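Local coordinates for protein nucleoside diphosphate kinase (Encephalitozoon cuniculi, PDB 3MPD) that probably transfers the gamma phosphate of ATP to nucleoside diphosphates by a ping-pong mechanism through a phosphohistidine intermediate, with magnesium as cofactor, at residues A[44-47]-A[48-52]. Numbering follows the deposited sequence.
Sequences PKRE and VLETH
Arg46 and Glu50, one helical turn apart on helix 46-52, illustrate how an i to i+4 ion pair can bring a carboxylate oxygen closer to the arginine's methylene stem than to its guanidinium nitrogens. OE2 of Glu50 lies 3.4 Å from CG of Arg46, whereas the salt bridge itself is long, with NH1 of Arg46 4.0 Å from OE2 of Glu50. That oxygen comes to the edge of the guanidinium, near its plane, while the carboxylate as a whole is turned 62° against it. The arginine stem runs straight, CG anti to the backbone N (chi1 174°), then bends at chi3; its other terminal nitrogen, NH2, forms a salt bridge with Glu67, the stronger partner, beside which Glu50 is secondary, and the two together probably restrain the rotation of the guanidinium.

The backbone between the same two residues is tied by the helical bond from N of Glu50 to O of Arg46, 3.1 Å. One residue further on, O of Glu47 is gripped twice: Thr51 N and Thr51 OG1, each 3.1 Å from it, arrive from opposite faces of the carbonyl plane. The threonine hydroxyl reaches back because OG1 stands beside its own backbone N (chi1 -53°), a common way for threonine to satisfy its hydroxyl within a helix.

Lys45 is the N-cap residue. Ahead of the first turn, CB of Pro44 packs against CD1 of Leu49 at 3.9 Å.

Pro44 and Leu49 both lean on Trp134 of helix 124-134, where Val48 touches Leu133, and Leu49 also reaches Val66 and Met69 of helix 62-69. Following strand 35-42, an outermost strand of the sheet within this chain, helix 46-52 thus packs against two other helices, and His52 meets His119, probably the residue phosphorylated during catalysis, edge-to-face.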
loop_
_atom_site.group_PDB
_atom_site.type_symbol
_atom_site.label_atom_id
_atom_site.label_comp_id
_atom_site.label_asym_id
_atom_site.label_seq_id
_atom_site.Cartn_x
_atom_site.Cartn_y
_atom_site.Cartn_z
ATOM N N PRO A 44 -6.142 -12.744 -7.095
ATOM C CA PRO A 44 -7.450 -13.218 -6.657
ATOM C C PRO A 44 -7.789 -14.651 -7.133
ATOM O O PRO A 44 -7.486 -15.022 -8.266
ATOM C CB PRO A 44 -8.421 -12.223 -7.287
ATOM C CG PRO A 44 -7.609 -10.982 -7.560
ATOM C CD PRO A 44 -6.240 -11.511 -7.900
ATOM N N LYS A 45 -8.401 -15.420 -6.238
ATOM C CA LYS A 45 -8.889 -16.767 -6.529
ATOM C C LYS A 45 -10.306 -16.693 -7.134
ATOM O O LYS A 45 -11.130 -15.857 -6.734
ATOM C CB LYS A 45 -8.895 -17.607 -5.248
ATOM C CG LYS A 45 -7.511 -18.003 -4.715
ATOM C CD LYS A 45 -6.737 -18.821 -5.739
ATOM C CE LYS A 45 -5.932 -19.917 -5.076
ATOM N NZ LYS A 45 -5.808 -21.093 -5.991
ATOM N N ARG A 46 -10.594 -17.560 -8.098
ATOM C CA ARG A 46 -11.920 -17.557 -8.729
ATOM C C ARG A 46 -13.087 -17.588 -7.718
ATOM O O ARG A 46 -14.035 -16.813 -7.834
ATOM C CB ARG A 46 -12.033 -18.712 -9.715
ATOM C CG ARG A 46 -13.420 -18.873 -10.308
ATOM C CD ARG A 46 -13.465 -20.105 -11.196
ATOM N NE ARG A 46 -12.601 -19.900 -12.356
ATOM C CZ ARG A 46 -12.922 -19.151 -13.411
ATOM N NH1 ARG A 46 -14.107 -18.544 -13.479
ATOM N NH2 ARG A 46 -12.059 -19.027 -14.413
ATOM N N GLU A 47 -12.977 -18.457 -6.718
ATOM C CA GLU A 47 -14.026 -18.665 -5.718
ATOM C C GLU A 47 -14.259 -17.407 -4.894
ATOM O O GLU A 47 -15.404 -17.038 -4.647
ATOM C CB GLU A 47 -13.682 -19.839 -4.779
ATOM C CG GLU A 47 -12.974 -21.018 -5.458
ATOM C CD GLU A 47 -11.452 -20.822 -5.582
ATOM O OE1 GLU A 47 -10.983 -20.523 -6.710
ATOM O OE2 GLU A 47 -10.730 -20.969 -4.556
ATOM N N VAL A 48 -13.180 -16.766 -4.448
ATOM C CA VAL A 48 -13.311 -15.501 -3.736
ATOM C C VAL A 48 -14.016 -14.407 -4.572
ATOM O O VAL A 48 -14.884 -13.708 -4.056
ATOM C CB VAL A 48 -11.964 -14.999 -3.147
ATOM C CG1 VAL A 48 -10.937 -14.768 -4.224
ATOM C CG2 VAL A 48 -12.160 -13.703 -2.353
ATOM N N LEU A 49 -13.668 -14.286 -5.854
ATOM C CA LEU A 49 -14.314 -13.298 -6.741
ATOM C C LEU A 49 -15.818 -13.529 -6.897
ATOM O O LEU A 49 -16.609 -12.580 -6.859
ATOM C CB LEU A 49 -13.638 -13.265 -8.110
ATOM C CG LEU A 49 -12.260 -12.603 -8.108
ATOM C CD1 LEU A 49 -11.574 -12.858 -9.418
ATOM C CD2 LEU A 49 -12.351 -11.106 -7.809
ATOM N N GLU A 50 -16.200 -14.801 -7.047
ATOM C CA GLU A 50 -17.604 -15.217 -7.148
ATOM C C GLU A 50 -18.406 -14.881 -5.882
ATOM O O GLU A 50 -19.580 -14.524 -5.957
ATOM C CB GLU A 50 -17.690 -16.727 -7.497
ATOM C CG GLU A 50 -17.139 -17.008 -8.907
ATOM C CD GLU A 50 -17.067 -18.483 -9.314
ATOM O OE1 GLU A 50 -17.285 -19.389 -8.475
ATOM O OE2 GLU A 50 -16.779 -18.723 -10.508
ATOM N N THR A 51 -17.762 -14.988 -4.723
ATOM C CA THR A 51 -18.373 -14.568 -3.456
ATOM C C THR A 51 -18.468 -13.040 -3.380
ATOM O O THR A 51 -19.527 -12.498 -3.071
ATOM C CB THR A 51 -17.569 -15.080 -2.255
ATOM O OG1 THR A 51 -17.387 -16.486 -2.395
ATOM C CG2 THR A 51 -18.284 -14.768 -0.929
ATOM N N HIS A 52 -17.350 -12.362 -3.646
ATOM C CA HIS A 52 -17.304 -10.883 -3.701
ATOM C C HIS A 52 -18.410 -10.311 -4.593
ATOM O O HIS A 52 -19.099 -9.364 -4.205
ATOM C CB HIS A 52 -15.926 -10.396 -4.171
ATOM C CG HIS A 52 -15.790 -8.899 -4.208
ATOM N ND1 HIS A 52 -15.204 -8.174 -3.188
ATOM C CD2 HIS A 52 -16.164 -7.993 -5.143
ATOM C CE1 HIS A 52 -15.224 -6.888 -3.497
ATOM N NE2 HIS A 52 -15.808 -6.751 -4.676
#